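Local coordinates for devB protein (Vibrio cholerae O1 biovar eltor str. N16961, PDB 1Y89), which is of unproven function but belongs to the glucosamine-6-phosphate isomerase/6-phosphogluconolactonase family and probably hydrolyses 6-phosphogluconolactone in the pentose phosphate pathway, at residues Y24-S36 with V122-L136. Residues are numbered along the deposited sequence; the frame is centred on the assembly and turned at random.
Sequences YSQQGQPVHISLS and VIPTENGTPVFDWIL. With PE5 (3,6,9,12,15,18,21,24-octaoxahexacosan-1-ol), chain F.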
loop_
_atom_site.group_PDB
_atom_site.type_symbol
_atom_site.label_atom_id
_atom_site.label_comp_id
_atom_site.label_asym_id
_atom_site.label_seq_id
_atom_site.Cartn_x
_atom_site.Cartn_y
_atom_site.Cartn_z
ATOM N N TYR A 24 -7.883 -6.697 -11.444
ATOM C CA TYR A 24 -7.235 -7.913 -11.944
ATOM C C TYR A 24 -8.031 -8.519 -13.099
ATOM O O TYR A 24 -7.441 -8.913 -14.103
ATOM C CB TYR A 24 -7.112 -8.966 -10.837
ATOM C CG TYR A 24 -5.902 -8.806 -9.933
ATOM C CD1 TYR A 24 -4.590 -8.843 -10.465
ATOM C CD2 TYR A 24 -6.057 -8.692 -8.532
ATOM C CE1 TYR A 24 -3.464 -8.739 -9.615
ATOM C CE2 TYR A 24 -4.934 -8.580 -7.685
ATOM C CZ TYR A 24 -3.651 -8.601 -8.233
ATOM O OH TYR A 24 -2.546 -8.508 -7.401
ATOM N N SER A 25 -9.365 -8.574 -12.961
ATOM C CA SER A 25 -10.218 -9.230 -13.984
ATOM C C SER A 25 -10.253 -8.503 -15.333
ATOM O O SER A 25 -10.664 -9.065 -16.336
ATOM C CB SER A 25 -11.656 -9.388 -13.469
ATOM O OG SER A 25 -12.397 -8.169 -13.556
ATOM N N GLN A 26 -9.832 -7.250 -15.346
ATOM C CA GLN A 26 -9.947 -6.392 -16.531
ATOM C C GLN A 26 -8.671 -6.411 -17.404
ATOM O O GLN A 26 -8.544 -5.639 -18.337
ATOM C CB GLN A 26 -10.307 -4.958 -16.089
ATOM C CG GLN A 26 -11.713 -4.827 -15.510
ATOM C CD GLN A 26 -11.945 -3.489 -14.825
ATOM O OE1 GLN A 26 -11.010 -2.876 -14.276
ATOM N NE2 GLN A 26 -13.199 -3.043 -14.821
ATOM N N GLN A 27 -7.751 -7.328 -17.130
ATOM C CA GLN A 27 -6.500 -7.423 -17.930
ATOM C C GLN A 27 -6.560 -8.406 -19.101
ATOM O O GLN A 27 -5.550 -8.653 -19.773
ATOM C CB GLN A 27 -5.333 -7.799 -17.035
ATOM C CG GLN A 27 -5.151 -6.957 -15.788
ATOM C CD GLN A 27 -3.960 -7.514 -14.948
ATOM O OE1 GLN A 27 -4.129 -8.405 -14.087
ATOM N NE2 GLN A 27 -2.740 -7.056 -15.272
ATOM N N GLY A 28 -7.739 -8.968 -19.373
ATOM C CA GLY A 28 -7.917 -9.804 -20.588
ATOM C C GLY A 28 -7.035 -11.049 -20.615
ATOM O O GLY A 28 -6.720 -11.585 -21.667
ATOM N N GLN A 29 -6.663 -11.524 -19.442
ATOM C CA GLN A 29 -5.751 -12.673 -19.326
ATOM C C GLN A 29 -5.918 -13.351 -17.969
ATOM O O GLN A 29 -6.469 -12.743 -17.054
ATOM C CB GLN A 29 -4.329 -12.195 -19.479
ATOM C CG GLN A 29 -3.980 -11.222 -18.384
ATOM C CD GLN A 29 -2.638 -10.600 -18.650
ATOM O OE1 GLN A 29 -1.593 -11.215 -18.370
ATOM N NE2 GLN A 29 -2.650 -9.401 -19.243
ATOM N N PRO A 30 -5.491 -14.624 -17.852
ATOM C CA PRO A 30 -5.669 -15.359 -16.605
ATOM C C PRO A 30 -4.930 -14.757 -15.434
ATOM O O PRO A 30 -3.760 -14.352 -15.556
ATOM C CB PRO A 30 -5.119 -16.763 -16.918
ATOM C CG PRO A 30 -5.187 -16.889 -18.391
ATOM C CD PRO A 30 -4.904 -15.481 -18.913
ATOM N N VAL A 31 -5.638 -14.693 -14.310
ATOM C CA VAL A 31 -5.098 -14.244 -13.032
ATOM C C VAL A 31 -5.423 -15.374 -12.048
ATOM O O VAL A 31 -6.594 -15.764 -11.894
ATOM C CB VAL A 31 -5.736 -12.906 -12.553
ATOM C CG1 VAL A 31 -5.173 -12.478 -11.155
ATOM C CG2 VAL A 31 -5.545 -11.800 -13.622
ATOM N N HIS A 32 -4.374 -15.909 -11.425
ATOM C CA HIS A 32 -4.515 -17.009 -10.470
ATOM C C HIS A 32 -4.497 -16.478 -9.049
ATOM O O HIS A 32 -3.480 -15.867 -8.599
ATOM C CB HIS A 32 -3.421 -18.037 -10.728
ATOM C CG HIS A 32 -3.603 -18.727 -12.038
ATOM N ND1 HIS A 32 -4.530 -19.735 -12.212
ATOM C CD2 HIS A 32 -3.041 -18.507 -13.256
ATOM C CE1 HIS A 32 -4.501 -20.138 -13.473
ATOM N NE2 HIS A 32 -3.602 -19.408 -14.129
ATOM N N ILE A 33 -5.617 -16.714 -8.355
ATOM C CA ILE A 33 -5.848 -16.186 -7.021
ATOM C C ILE A 33 -6.062 -17.355 -6.053
ATOM O O ILE A 33 -6.831 -18.276 -6.330
ATOM C CB ILE A 33 -7.032 -15.195 -6.990
ATOM C CG1 ILE A 33 -6.707 -14.005 -7.945
ATOM C CG2 ILE A 33 -7.330 -14.696 -5.498
ATOM C CD1 ILE A 33 -7.877 -13.214 -8.340
ATOM N N SER A 34 -5.352 -17.311 -4.935
ATOM C CA SER A 34 -5.500 -18.332 -3.900
ATOM C C SER A 34 -6.350 -17.787 -2.726
ATOM O O SER A 34 -6.030 -16.728 -2.146
ATOM C CB SER A 34 -4.129 -18.779 -3.417
ATOM O OG SER A 34 -4.273 -19.689 -2.329
ATOM N N LEU A 35 -7.394 -18.532 -2.356
ATOM C CA LEU A 35 -8.344 -18.093 -1.334
ATOM C C LEU A 35 -8.146 -18.815 -0.018
ATOM O O LEU A 35 -7.956 -20.021 -0.008
ATOM C CB LEU A 35 -9.774 -18.352 -1.810
ATOM C CG LEU A 35 -10.235 -17.626 -3.088
ATOM C CD1 LEU A 35 -11.654 -18.047 -3.450
ATOM C CD2 LEU A 35 -10.187 -16.086 -2.862
ATOM N N SER A 36 -8.233 -18.062 1.081
ATOM C CA SER A 36 -8.308 -18.604 2.434
ATOM C C SER A 36 -9.802 -18.638 2.799
ATOM O O SER A 36 -10.640 -18.054 2.079
ATOM C CB SER A 36 -7.525 -17.694 3.398
ATOM O OG SER A 36 -7.910 -16.355 3.165
ATOM N N VAL A 122 -1.072 -25.588 -15.069
ATOM C CA VAL A 122 -1.718 -24.463 -15.734
ATOM C C VAL A 122 -1.260 -23.085 -15.295
ATOM O O VAL A 122 -1.469 -22.113 -16.028
ATOM C CB VAL A 122 -3.261 -24.539 -15.709
ATOM C CG1 VAL A 122 -3.739 -25.884 -16.284
ATOM C CG2 VAL A 122 -3.819 -24.302 -14.328
ATOM N N ILE A 123 -0.620 -22.999 -14.131
ATOM C CA ILE A 123 -0.141 -21.693 -13.658
ATOM C C ILE A 123 1.302 -21.498 -14.120
ATOM O O ILE A 123 2.150 -22.366 -13.885
ATOM C CB ILE A 123 -0.208 -21.564 -12.104
ATOM C CG1 ILE A 123 -1.604 -21.915 -11.584
ATOM C CG2 ILE A 123 0.189 -20.133 -11.648
ATOM C CD1 ILE A 123 -1.702 -21.989 -10.026
ATOM N N PRO A 124 1.608 -20.351 -14.760
ATOM C CA PRO A 124 3.007 -20.136 -15.174
ATOM C C PRO A 124 3.942 -20.330 -13.995
ATOM O O PRO A 124 3.636 -19.905 -12.867
ATOM C CB PRO A 124 3.019 -18.671 -15.621
ATOM C CG PRO A 124 1.590 -18.418 -16.073
ATOM C CD PRO A 124 0.740 -19.214 -15.111
ATOM N N THR A 125 5.076 -20.979 -14.248
ATOM C CA THR A 125 6.004 -21.335 -13.181
ATOM C C THR A 125 7.293 -20.521 -13.252
ATOM O O THR A 125 7.603 -19.902 -14.283
ATOM C CB THR A 125 6.362 -22.820 -13.259
ATOM O OG1 THR A 125 6.885 -23.091 -14.571
ATOM C CG2 THR A 125 5.113 -23.684 -13.032
ATOM N N GLU A 126 8.038 -20.547 -12.151
ATOM C CA GLU A 126 9.352 -19.956 -12.043
ATOM C C GLU A 126 10.162 -20.954 -11.233
ATOM O O GLU A 126 9.805 -21.278 -10.100
ATOM C CB GLU A 126 9.310 -18.582 -11.353
ATOM C CG GLU A 126 10.590 -17.773 -11.560
ATOM C CD GLU A 126 10.643 -16.452 -10.767
ATOM O OE1 GLU A 126 9.605 -16.027 -10.159
ATOM O OE2 GLU A 126 11.756 -15.843 -10.768
ATOM N N ASN A 127 11.224 -21.482 -11.849
ATOM C CA ASN A 127 12.038 -22.546 -11.233
ATOM C C ASN A 127 11.177 -23.722 -10.828
ATOM O O ASN A 127 11.415 -24.330 -9.789
ATOM C CB ASN A 127 12.807 -22.023 -10.010
ATOM C CG ASN A 127 13.910 -21.045 -10.382
ATOM O OD1 ASN A 127 14.814 -21.381 -11.131
ATOM N ND2 ASN A 127 13.836 -19.824 -9.858
ATOM N N GLY A 128 10.170 -24.037 -11.648
ATOM C CA GLY A 128 9.267 -25.166 -11.382
ATOM C C GLY A 128 8.054 -24.884 -10.504
ATOM O O GLY A 128 7.129 -25.703 -10.417
ATOM N N THR A 129 8.048 -23.739 -9.818
ATOM C CA THR A 129 7.001 -23.457 -8.851
ATOM C C THR A 129 5.956 -22.559 -9.511
ATOM O O THR A 129 6.315 -21.534 -10.116
ATOM C CB THR A 129 7.585 -22.776 -7.598
ATOM O OG1 THR A 129 8.703 -23.554 -7.110
ATOM C CG2 THR A 129 6.525 -22.590 -6.488
ATOM N N PRO A 130 4.660 -22.940 -9.411
ATOM C CA PRO A 130 3.595 -22.050 -9.911
ATOM C C PRO A 130 3.661 -20.708 -9.202
ATOM O O PRO A 130 3.792 -20.649 -7.950
ATOM C CB PRO A 130 2.305 -22.780 -9.511
ATOM C CG PRO A 130 2.712 -23.822 -8.523
ATOM C CD PRO A 130 4.109 -24.195 -8.866
ATOM N N VAL A 131 3.549 -19.646 -9.992
ATOM C CA VAL A 131 3.631 -18.294 -9.464
ATOM C C VAL A 131 2.199 -17.699 -9.386
ATOM O O VAL A 131 1.597 -17.336 -10.391
ATOM C CB VAL A 131 4.578 -17.437 -10.317
ATOM C CG1 VAL A 131 4.540 -15.932 -9.852
ATOM C CG2 VAL A 131 6.024 -18.032 -10.281
ATOM N N PHE A 132 1.636 -17.660 -8.183
ATOM C CA PHE A 132 0.326 -17.049 -8.013
ATOM C C PHE A 132 0.418 -15.551 -8.199
ATOM O O PHE A 132 1.407 -14.907 -7.797
ATOM C CB PHE A 132 -0.285 -17.404 -6.645
ATOM C CG PHE A 132 -1.000 -18.743 -6.664
ATOM C CD1 PHE A 132 -0.278 -19.936 -6.600
ATOM C CD2 PHE A 132 -2.383 -18.792 -6.829
ATOM C CE1 PHE A 132 -0.917 -21.175 -6.682
ATOM C CE2 PHE A 132 -3.066 -20.018 -6.911
ATOM C CZ PHE A 132 -2.359 -21.203 -6.827
ATOM N N ASP A 133 -0.615 -15.007 -8.815
ATOM C CA ASP A 133 -0.743 -13.547 -8.906
ATOM C C ASP A 133 -1.065 -12.959 -7.545
ATOM O O ASP A 133 -0.589 -11.862 -7.218
ATOM C CB ASP A 133 -1.817 -13.155 -9.925
ATOM C CG ASP A 133 -1.431 -13.539 -11.332
ATOM O OD1 ASP A 133 -0.636 -12.799 -11.955
ATOM O OD2 ASP A 133 -1.895 -14.595 -11.803
ATOM N N TRP A 134 -1.830 -13.696 -6.742
ATOM C CA TRP A 134 -2.310 -13.157 -5.471
ATOM C C TRP A 134 -2.745 -14.282 -4.563
ATOM O O TRP A 134 -3.550 -15.159 -4.963
ATOM C CB TRP A 134 -3.515 -12.244 -5.721
ATOM C CG TRP A 134 -3.863 -11.319 -4.545
ATOM C CD1 TRP A 134 -3.094 -11.048 -3.432
ATOM C CD2 TRP A 134 -5.040 -10.513 -4.434
ATOM N NE1 TRP A 134 -3.739 -10.122 -2.629
ATOM C CE2 TRP A 134 -4.931 -9.771 -3.231
ATOM C CE3 TRP A 134 -6.194 -10.358 -5.237
ATOM C CZ2 TRP A 134 -5.933 -8.851 -2.812
ATOM C CZ3 TRP A 134 -7.185 -9.447 -4.823
ATOM C CH2 TRP A 134 -7.042 -8.707 -3.619
ATOM N N ILE A 135 -2.235 -14.279 -3.339
ATOM C CA ILE A 135 -2.661 -15.261 -2.352
ATOM C C ILE A 135 -3.195 -14.473 -1.168
ATOM O O ILE A 135 -2.460 -13.646 -0.573
ATOM C CB ILE A 135 -1.487 -16.203 -1.924
ATOM C CG1 ILE A 135 -0.889 -16.926 -3.168
ATOM C CG2 ILE A 135 -1.944 -17.217 -0.852
ATOM C CD1 ILE A 135 0.263 -17.918 -2.821
ATOM N N LEU A 136 -4.450 -14.752 -0.812
ATOM C CA LEU A 136 -5.081 -14.152 0.385
ATOM C C LEU A 136 -4.876 -15.147 1.524
ATOM O O LEU A 136 -5.181 -16.370 1.366
ATOM C CB LEU A 136 -6.605 -13.992 0.168
ATOM C CG LEU A 136 -7.014 -13.084 -1.020
ATOM C CD1 LEU A 136 -8.556 -12.821 -0.936
ATOM C CD2 LEU A 136 -6.278 -11.799 -0.965
HETATM O O1 PE5 F . -4.013 -3.351 -13.193
HETATM C C1 PE5 F . -3.642 -4.473 -12.380
HETATM C C2 PE5 F . -4.738 -4.781 -11.368
HETATM O O2 PE5 F . -4.172 -5.124 -10.103
HETATM C C3 PE5 F . -4.799 -4.520 -8.983
HETATM C C4 PE5 F . -3.923 -4.799 -7.786
HETATM O O3 PE5 F . -3.031 -3.714 -7.563
HETATM O O HOH W 1 -0.262 -9.476 -8.393
HETATM O O HOH W 2 -1.867 -12.733 -14.582
HETATM O O HOH W 3 -2.953 -20.006 -16.695
HETATM O O HOH W 4 -4.854 -18.882 0.413
#
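The His32 ring lies flat against Ile123. Ile123 CG1 sits over the ring centre, 3.7 Å from its centroid, in a CH-pi contact. In the plane of the imidazole, a water joins His32 NE2 to Val122 O, while ND1 hydrogen-bonds to Trp65 NE1. Phe132 lies along the strand between His32 and Ser34: its CD2 comes 3.6 Å from His32 O and 3.8 Å from Ser34 CB. Lys176 meets this phenyl ring in a cation-pi contact, and its NZ hydrogen-bonds to Ser34 OG. Ser34 CB also packs on both branches of Ile135. Strands 31-35 and 134-136 run parallel here, adjacent in the central sheet of a Rossmann-like alpha/beta fold. Ser34 N hydrogen-bonds to Trp134 O (2.8 Å) and Leu136 N to Ser34 O (2.9 Å). One step before the strand, Asp133 OD2 replaces a backbone carbonyl and accepts His32 N at 2.8 Å, on the anti side and 23° out of the carboxylate plane. His32 O still accepts Trp134 N, and Asp133 OD1 forms a salt bridge with Lys185. Val31 CG1 rests against Asp133 CB. The Trp134 indole stands on the same face of the sheet as Ile33, its CG anti to the backbone N (chi1 -164°), and reaches helix 10-25. There Tyr24 CE2 meets Trp134 CE3 at 3.3 Å, the ring planes inclined at 40°. PE5 O2 lies over one face of the Tyr24 ring, toward its rim.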